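Local structure of stage III sporulation protein AB (Bacillus subtilis, 6BS9) at residues 44-56 with 67-79. The protein is needed for spore formation and probably takes part in the secretion-like apparatus that operates during sporulation; the chain here is the larger part of the protein. Sequence-based numbering, arbitrary orientation.
Sequences QPVSTLFSAFSDQ and AWEQSLKKVWDTL
F53 lies opposite S71 and Q56 opposite A67 by nearest CA atoms, where helical segments 46-56 and 67-75 run roughly antiparallel, 140° apart in direction and 8.6 Å apart at the closest approach of their axes. Packing is knobs-into-holes in both directions: L49 enters the hole formed by W68, S71, L72 and V75, and S71 the one formed by L49, A52, F53 and Q56. With CG anti to the backbone N in F53 (chi1 -178°) and likewise in W68, the rings meet edge-to-face at 90°; CE3 of W68 stands 3.5 Å above the centre of the F53 ring. L49 crosses the indole at about a right angle, its CD2 3.7 Å from W68 CH2, and F50 joins obliquely at the indole edge. Replacing F53 with an alanine would probably open a gap beside A67 and leave the W68 edge without its aromatic face. F92 adds a second edge-to-face partner for W68, whose NE1 bonds to L89 O, tying the pair to helix 83-95. S71 OG lies 3.2 Å from F53 CA but gives its hydrogen bond to A67 O (2.6 Å), within its own helix. No hydrogen bond links the segments, so this hairpin of the helical bundle is joined by apolar and aromatic packing.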
ATOM      1  N   GLN A  44      -3.791  -8.704  10.045  1.00 34.65           N
ATOM      2  CA  GLN A  44      -4.617  -7.522  10.240  1.00 36.13           C
ATOM      3  C   GLN A  44      -3.858  -6.538  11.083  1.00 33.30           C
ATOM      4  O   GLN A  44      -3.049  -6.956  11.859  1.00 31.20           O
ATOM      5  CB  GLN A  44      -5.884  -7.876  10.974  1.00 40.00           C
ATOM      6  CG  GLN A  44      -6.726  -8.888  10.225  1.00 41.91           C
ATOM      7  CD  GLN A  44      -7.571  -8.245   9.217  1.00 48.00           C
ATOM      8  OE1 GLN A  44      -7.271  -7.147   8.634  1.00 46.18           O
ATOM      9  NE2 GLN A  44      -8.734  -8.863   9.051  1.00 52.59           N
ATOM     10  N   PRO A  45      -4.096  -5.255  10.919  1.00 32.84           N
ATOM     11  CA  PRO A  45      -5.172  -4.669  10.060  1.00 34.29           C
ATOM     12  C   PRO A  45      -4.764  -4.344   8.600  1.00 35.67           C
ATOM     13  O   PRO A  45      -5.655  -4.087   7.781  1.00 37.05           O
ATOM     14  CB  PRO A  45      -5.546  -3.366  10.803  1.00 34.94           C
ATOM     15  CG  PRO A  45      -4.259  -3.000  11.493  1.00 36.77           C
ATOM     16  CD  PRO A  45      -3.605  -4.309  11.922  1.00 34.80           C
ATOM     17  N   VAL A  46      -3.473  -4.439   8.251  1.00 32.68           N
ATOM     18  CA  VAL A  46      -3.044  -4.102   6.887  1.00 31.76           C
ATOM     19  C   VAL A  46      -3.674  -4.993   5.836  1.00 32.57           C
ATOM     20  O   VAL A  46      -4.057  -4.529   4.774  1.00 33.39           O
ATOM     21  CB  VAL A  46      -1.518  -4.145   6.770  1.00 31.28           C
ATOM     22  CG1 VAL A  46      -1.043  -3.995   5.358  1.00 31.53           C
ATOM     23  CG2 VAL A  46      -0.902  -3.003   7.600  1.00 30.03           C
ATOM     24  N   SER A  47      -3.839  -6.265   6.151  1.00 33.77           N
ATOM     25  CA  SER A  47      -4.582  -7.199   5.282  1.00 35.46           C
ATOM     26  C   SER A  47      -5.888  -6.663   4.706  1.00 35.10           C
ATOM     27  O   SER A  47      -6.143  -6.795   3.505  1.00 38.08           O
ATOM     28  CB  SER A  47      -4.933  -8.467   6.063  1.00 37.75           C
ATOM     29  OG  SER A  47      -5.595  -9.377   5.247  1.00 38.45           O
ATOM     30  N   THR A  48      -6.651  -5.956   5.524  1.00 34.96           N
ATOM     31  CA  THR A  48      -7.938  -5.397   5.100  1.00 37.02           C
ATOM     32  C   THR A  48      -7.856  -4.308   4.021  1.00 35.02           C
ATOM     33  O   THR A  48      -8.728  -4.184   3.149  1.00 35.44           O
ATOM     34  CB  THR A  48      -8.715  -4.867   6.312  1.00 39.69           C
ATOM     35  OG1 THR A  48      -8.874  -5.954   7.228  1.00 41.62           O
ATOM     36  CG2 THR A  48     -10.123  -4.444   5.876  1.00 44.77           C
ATOM     37  N   LEU A  49      -6.743  -3.588   3.976  1.00 33.15           N
ATOM     38  CA  LEU A  49      -6.529  -2.677   2.864  1.00 33.08           C
ATOM     39  C   LEU A  49      -6.588  -3.456   1.540  1.00 32.40           C
ATOM     40  O   LEU A  49      -7.161  -2.973   0.578  1.00 33.50           O
ATOM     41  CB  LEU A  49      -5.198  -1.930   3.031  1.00 32.35           C
ATOM     42  CG  LEU A  49      -4.725  -1.028   1.872  1.00 34.31           C
ATOM     43  CD1 LEU A  49      -5.694   0.067   1.498  1.00 34.99           C
ATOM     44  CD2 LEU A  49      -3.420  -0.381   2.272  1.00 34.51           C
ATOM     45  N   PHE A  50      -5.957  -4.640   1.509  1.00 31.94           N
ATOM     46  CA  PHE A  50      -5.781  -5.395   0.291  1.00 31.80           C
ATOM     47  C   PHE A  50      -7.007  -6.202  -0.080  1.00 33.32           C
ATOM     48  O   PHE A  50      -7.319  -6.298  -1.281  1.00 32.12           O
ATOM     49  CB  PHE A  50      -4.477  -6.248   0.318  1.00 31.96           C
ATOM     50  CG  PHE A  50      -3.267  -5.382   0.311  1.00 32.44           C
ATOM     51  CD1 PHE A  50      -2.828  -4.814  -0.872  1.00 30.06           C
ATOM     52  CD2 PHE A  50      -2.757  -4.912   1.531  1.00 32.48           C
ATOM     53  CE1 PHE A  50      -1.843  -3.885  -0.868  1.00 31.00           C
ATOM     54  CE2 PHE A  50      -1.716  -4.017   1.539  1.00 34.24           C
ATOM     55  CZ  PHE A  50      -1.259  -3.490   0.333  1.00 32.56           C
ATOM     56  N   SER A  51      -7.730  -6.694   0.908  1.00 33.53           N
ATOM     57  CA  SER A  51      -9.028  -7.343   0.606  1.00 36.49           C
ATOM     58  C   SER A  51     -10.094  -6.330   0.185  1.00 36.11           C
ATOM     59  O   SER A  51     -10.827  -6.592  -0.759  1.00 37.33           O
ATOM     60  CB  SER A  51      -9.553  -8.259   1.784  1.00 36.08           C
ATOM     61  OG  SER A  51      -9.623  -7.570   2.970  1.00 38.31           O
ATOM     62  N   ALA A  52     -10.142  -5.182   0.847  1.00 34.69           N
ATOM     63  CA  ALA A  52     -11.017  -4.095   0.372  1.00 35.53           C
ATOM     64  C   ALA A  52     -10.714  -3.630  -1.048  1.00 36.03           C
ATOM     65  O   ALA A  52     -11.640  -3.404  -1.809  1.00 38.19           O
ATOM     66  CB  ALA A  52     -10.927  -2.928   1.297  1.00 33.88           C
ATOM     67  N   PHE A  53      -9.430  -3.514  -1.394  1.00 35.18           N
ATOM     68  CA  PHE A  53      -9.016  -3.111  -2.724  1.00 34.20           C
ATOM     69  C   PHE A  53      -9.476  -4.148  -3.749  1.00 35.21           C
ATOM     70  O   PHE A  53     -10.059  -3.788  -4.774  1.00 36.15           O
ATOM     71  CB  PHE A  53      -7.490  -2.983  -2.755  1.00 34.64           C
ATOM     72  CG  PHE A  53      -6.912  -2.512  -4.071  1.00 33.49           C
ATOM     73  CD1 PHE A  53      -7.475  -1.484  -4.784  1.00 34.58           C
ATOM     74  CD2 PHE A  53      -5.757  -3.059  -4.565  1.00 35.74           C
ATOM     75  CE1 PHE A  53      -6.893  -0.997  -5.973  1.00 35.77           C
ATOM     76  CE2 PHE A  53      -5.141  -2.572  -5.758  1.00 35.77           C
ATOM     77  CZ  PHE A  53      -5.725  -1.543  -6.474  1.00 35.55           C
ATOM     78  N   SER A  54      -9.278  -5.416  -3.418  1.00 36.66           N
ATOM     79  CA  SER A  54      -9.726  -6.534  -4.264  1.00 38.13           C
ATOM     80  C   SER A  54     -11.218  -6.525  -4.505  1.00 37.40           C
ATOM     81  O   SER A  54     -11.681  -6.576  -5.616  1.00 35.69           O
ATOM     82  CB  SER A  54      -9.330  -7.863  -3.608  1.00 39.94           C
ATOM     83  OG  SER A  54      -9.791  -8.947  -4.362  1.00 40.31           O
ATOM     84  N   ASP A  55     -12.000  -6.383  -3.443  1.00 38.28           N
ATOM     85  CA  ASP A  55     -13.439  -6.227  -3.613  1.00 39.43           C
ATOM     86  C   ASP A  55     -13.795  -5.057  -4.551  1.00 40.51           C
ATOM     87  O   ASP A  55     -14.678  -5.161  -5.351  1.00 40.84           O
ATOM     88  CB  ASP A  55     -14.111  -5.972  -2.244  1.00 40.75           C
ATOM     89  CG  ASP A  55     -14.047  -7.158  -1.339  1.00 42.04           C
ATOM     90  OD1 ASP A  55     -13.795  -8.298  -1.834  1.00 46.23           O
ATOM     91  OD2 ASP A  55     -14.234  -6.961  -0.105  1.00 45.90           O
ATOM     92  N   GLN A  56     -13.166  -3.910  -4.366  1.00 44.93           N
ATOM     93  CA  GLN A  56     -13.593  -2.689  -5.066  1.00 47.85           C
ATOM     94  C   GLN A  56     -13.305  -2.866  -6.512  1.00 46.42           C
ATOM     95  O   GLN A  56     -14.100  -2.499  -7.324  1.00 48.77           O
ATOM     96  CB  GLN A  56     -12.872  -1.424  -4.538  1.00 51.44           C
ATOM     97  CG  GLN A  56     -13.520  -0.650  -3.396  1.00 58.13           C
ATOM     98  CD  GLN A  56     -15.010  -0.534  -3.553  1.00 61.88           C
ATOM     99  OE1 GLN A  56     -15.759  -1.261  -2.909  1.00 66.23           O
ATOM    100  NE2 GLN A  56     -15.445   0.357  -4.421  1.00 66.25           N
ATOM    101  N   ALA A  67     -10.449   2.809  -6.830  1.00 38.50           N
ATOM    102  CA  ALA A  67     -10.612   1.675  -5.901  1.00 39.17           C
ATOM    103  C   ALA A  67      -9.613   1.699  -4.771  1.00 38.46           C
ATOM    104  O   ALA A  67      -9.976   1.431  -3.602  1.00 40.12           O
ATOM    105  CB  ALA A  67     -10.495   0.347  -6.625  1.00 38.59           C
ATOM    106  N   TRP A  68      -8.387   2.076  -5.094  1.00 36.98           N
ATOM    107  CA  TRP A  68      -7.378   2.234  -4.071  1.00 36.10           C
ATOM    108  C   TRP A  68      -7.679   3.356  -3.043  1.00 37.95           C
ATOM    109  O   TRP A  68      -7.613   3.129  -1.815  1.00 33.28           O
ATOM    110  CB  TRP A  68      -6.028   2.489  -4.691  1.00 32.77           C
ATOM    111  CG  TRP A  68      -5.015   2.589  -3.690  1.00 31.09           C
ATOM    112  CD1 TRP A  68      -4.504   3.738  -3.123  1.00 31.71           C
ATOM    113  CD2 TRP A  68      -4.375   1.507  -3.011  1.00 31.59           C
ATOM    114  NE1 TRP A  68      -3.503   3.424  -2.202  1.00 30.30           N
ATOM    115  CE2 TRP A  68      -3.431   2.068  -2.099  1.00 31.26           C
ATOM    116  CE3 TRP A  68      -4.477   0.102  -3.082  1.00 31.06           C
ATOM    117  CZ2 TRP A  68      -2.663   1.270  -1.265  1.00 30.88           C
ATOM    118  CZ3 TRP A  68      -3.669  -0.688  -2.270  1.00 27.51           C
ATOM    119  CH2 TRP A  68      -2.782  -0.115  -1.409  1.00 29.88           C
ATOM    120  N   GLU A  69      -8.026   4.526  -3.549  1.00 43.86           N
ATOM    121  CA  GLU A  69      -8.353   5.675  -2.696  1.00 49.45           C
ATOM    122  C   GLU A  69      -9.483   5.352  -1.747  1.00 47.26           C
ATOM    123  O   GLU A  69      -9.388   5.630  -0.555  1.00 49.83           O
ATOM    124  CB  GLU A  69      -8.738   6.931  -3.489  1.00 55.90           C
ATOM    125  CG  GLU A  69      -7.690   8.007  -3.397  1.00 68.69           C
ATOM    126  CD  GLU A  69      -6.693   8.007  -4.526  1.00 74.25           C
ATOM    127  OE1 GLU A  69      -7.136   8.441  -5.616  1.00 69.33           O
ATOM    128  OE2 GLU A  69      -5.498   7.655  -4.276  1.00 74.90           O
ATOM    129  N   GLN A  70     -10.533   4.744  -2.276  1.00 44.51           N
ATOM    130  CA  GLN A  70     -11.693   4.348  -1.479  1.00 45.02           C
ATOM    131  C   GLN A  70     -11.300   3.331  -0.398  1.00 40.77           C
ATOM    132  O   GLN A  70     -11.688   3.456   0.733  1.00 42.64           O
ATOM    133  CB  GLN A  70     -12.789   3.800  -2.400  1.00 51.82           C
ATOM    134  CG  GLN A  70     -14.194   4.295  -2.098  1.00 64.36           C
ATOM    135  CD  GLN A  70     -15.242   3.848  -3.131  1.00 74.01           C
ATOM    136  OE1 GLN A  70     -16.233   3.175  -2.781  1.00 78.98           O
ATOM    137  NE2 GLN A  70     -15.033   4.218  -4.419  1.00 74.39           N
ATOM    138  N   SER A  71     -10.481   2.343  -0.745  1.00 37.36           N
ATOM    139  CA  SER A  71     -10.092   1.345   0.221  1.00 38.06           C
ATOM    140  C   SER A  71      -9.213   1.918   1.288  1.00 36.70           C
ATOM    141  O   SER A  71      -9.346   1.631   2.474  1.00 36.49           O
ATOM    142  CB  SER A  71      -9.375   0.178  -0.471  1.00 37.05           C
ATOM    143  OG  SER A  71     -10.087  -0.273  -1.604  1.00 34.91           O
ATOM    144  N   LEU A  72      -8.345   2.783   0.864  1.00 39.14           N
ATOM    145  CA  LEU A  72      -7.497   3.472   1.803  1.00 42.93           C
ATOM    146  C   LEU A  72      -8.262   4.272   2.895  1.00 42.67           C
ATOM    147  O   LEU A  72      -7.913   4.212   4.091  1.00 39.29           O
ATOM    148  CB  LEU A  72      -6.524   4.359   1.012  1.00 43.02           C
ATOM    149  CG  LEU A  72      -5.492   5.155   1.791  1.00 45.35           C
ATOM    150  CD1 LEU A  72      -4.553   4.206   2.539  1.00 43.34           C
ATOM    151  CD2 LEU A  72      -4.737   6.063   0.813  1.00 46.58           C
ATOM    152  N   LYS A  73      -9.243   5.058   2.479  1.00 48.62           N
ATOM    153  CA  LYS A  73     -10.059   5.877   3.412  1.00 51.72           C
ATOM    154  C   LYS A  73     -10.864   5.010   4.344  1.00 51.84           C
ATOM    155  O   LYS A  73     -11.017   5.285   5.537  1.00 50.71           O
ATOM    156  CB  LYS A  73     -10.990   6.832   2.647  1.00 57.84           C
ATOM    157  CG  LYS A  73     -10.240   7.954   1.893  1.00 65.20           C
ATOM    158  CD  LYS A  73     -11.121   9.143   1.490  1.00 71.66           C
ATOM    159  CE  LYS A  73     -11.525   9.267   0.009  1.00 75.13           C
ATOM    160  NZ  LYS A  73     -10.888  10.402  -0.735  1.00 72.31           N
ATOM    161  N   LYS A  74     -11.398   3.951   3.775  1.00 52.35           N
ATOM    162  CA  LYS A  74     -12.204   3.018   4.525  1.00 50.30           C
ATOM    163  C   LYS A  74     -11.376   2.398   5.650  1.00 48.68           C
ATOM    164  O   LYS A  74     -11.884   2.220   6.749  1.00 53.76           O
ATOM    165  CB  LYS A  74     -12.762   1.988   3.523  1.00 54.88           C
ATOM    166  CG  LYS A  74     -13.848   1.024   3.968  1.00 62.11           C
ATOM    167  CD  LYS A  74     -13.946  -0.147   2.942  1.00 67.21           C
ATOM    168  CE  LYS A  74     -14.716  -1.391   3.494  1.00 70.93           C
ATOM    169  NZ  LYS A  74     -16.002  -1.141   4.234  1.00 71.21           N
ATOM    170  N   VAL A  75     -10.112   2.038   5.414  1.00 43.46           N
ATOM    171  CA  VAL A  75      -9.365   1.297   6.442  1.00 42.38           C
ATOM    172  C   VAL A  75      -8.503   2.191   7.291  1.00 41.02           C
ATOM    173  O   VAL A  75      -8.008   1.757   8.338  1.00 40.15           O
ATOM    174  CB  VAL A  75      -8.506   0.126   5.867  1.00 42.91           C
ATOM    175  CG1 VAL A  75      -9.340  -0.807   4.979  1.00 42.24           C
ATOM    176  CG2 VAL A  75      -7.284   0.650   5.119  1.00 43.41           C
ATOM    177  N   TRP A  76      -8.309   3.417   6.840  1.00 40.46           N
ATOM    178  CA  TRP A  76      -7.314   4.270   7.423  1.00 43.84           C
ATOM    179  C   TRP A  76      -7.253   4.306   8.935  1.00 47.20           C
ATOM    180  O   TRP A  76      -6.167   4.172   9.529  1.00 52.72           O
ATOM    181  CB  TRP A  76      -7.488   5.706   6.923  1.00 46.28           C
ATOM    182  CG  TRP A  76      -6.385   6.537   7.465  1.00 47.66           C
ATOM    183  CD1 TRP A  76      -6.481   7.541   8.398  1.00 48.56           C
ATOM    184  CD2 TRP A  76      -4.979   6.325   7.229  1.00 45.59           C
ATOM    185  NE1 TRP A  76      -5.210   7.976   8.732  1.00 49.25           N
ATOM    186  CE2 TRP A  76      -4.279   7.259   8.015  1.00 46.97           C
ATOM    187  CE3 TRP A  76      -4.250   5.468   6.368  1.00 46.87           C
ATOM    188  CZ2 TRP A  76      -2.888   7.369   7.979  1.00 44.86           C
ATOM    189  CZ3 TRP A  76      -2.887   5.569   6.327  1.00 44.67           C
ATOM    190  CH2 TRP A  76      -2.211   6.523   7.136  1.00 47.03           C
ATOM    191  N   ASP A  77      -8.389   4.476   9.585  1.00 51.21           N
ATOM    192  CA  ASP A  77      -8.415   4.607  11.045  1.00 51.69           C
ATOM    193  C   ASP A  77      -8.049   3.326  11.778  1.00 48.05           C
ATOM    194  O   ASP A  77      -7.748   3.364  12.942  1.00 45.46           O
ATOM    195  CB  ASP A  77      -9.797   5.098  11.520  1.00 60.59           C
ATOM    196  CG  ASP A  77     -10.047   6.568  11.166  1.00 71.58           C
ATOM    197  OD1 ASP A  77      -9.092   7.375  11.014  1.00 77.15           O
ATOM    198  OD2 ASP A  77     -11.231   6.938  11.052  1.00 88.15           O
ATOM    199  N   THR A  78      -8.068   2.168  11.107  1.00 42.78           N
ATOM    200  CA  THR A  78      -7.625   0.946  11.766  1.00 40.73           C
ATOM    201  C   THR A  78      -6.092   0.812  11.842  1.00 41.45           C
ATOM    202  O   THR A  78      -5.548  -0.051  12.561  1.00 38.46           O
ATOM    203  CB  THR A  78      -8.265  -0.283  11.091  1.00 41.02           C
ATOM    204  OG1 THR A  78      -7.882  -0.349   9.719  1.00 41.40           O
ATOM    205  CG2 THR A  78      -9.810  -0.189  11.150  1.00 41.49           C
ATOM    206  N   LEU A  79      -5.397   1.607  11.046  1.00 42.00           N
ATOM    207  CA  LEU A  79      -3.961   1.460  10.917  1.00 41.47           C
ATOM    208  C   LEU A  79      -3.314   2.319  11.970  1.00 43.82           C
ATOM    209  O   LEU A  79      -3.988   3.121  12.614  1.00 46.84           O
ATOM    210  CB  LEU A  79      -3.522   1.857   9.509  1.00 41.63           C
ATOM    211  CG  LEU A  79      -4.256   1.166   8.355  1.00 41.46           C
ATOM    212  CD1 LEU A  79      -3.619   1.589   7.053  1.00 42.54           C
ATOM    213  CD2 LEU A  79      -4.259  -0.377   8.450  1.00 41.93           C
TER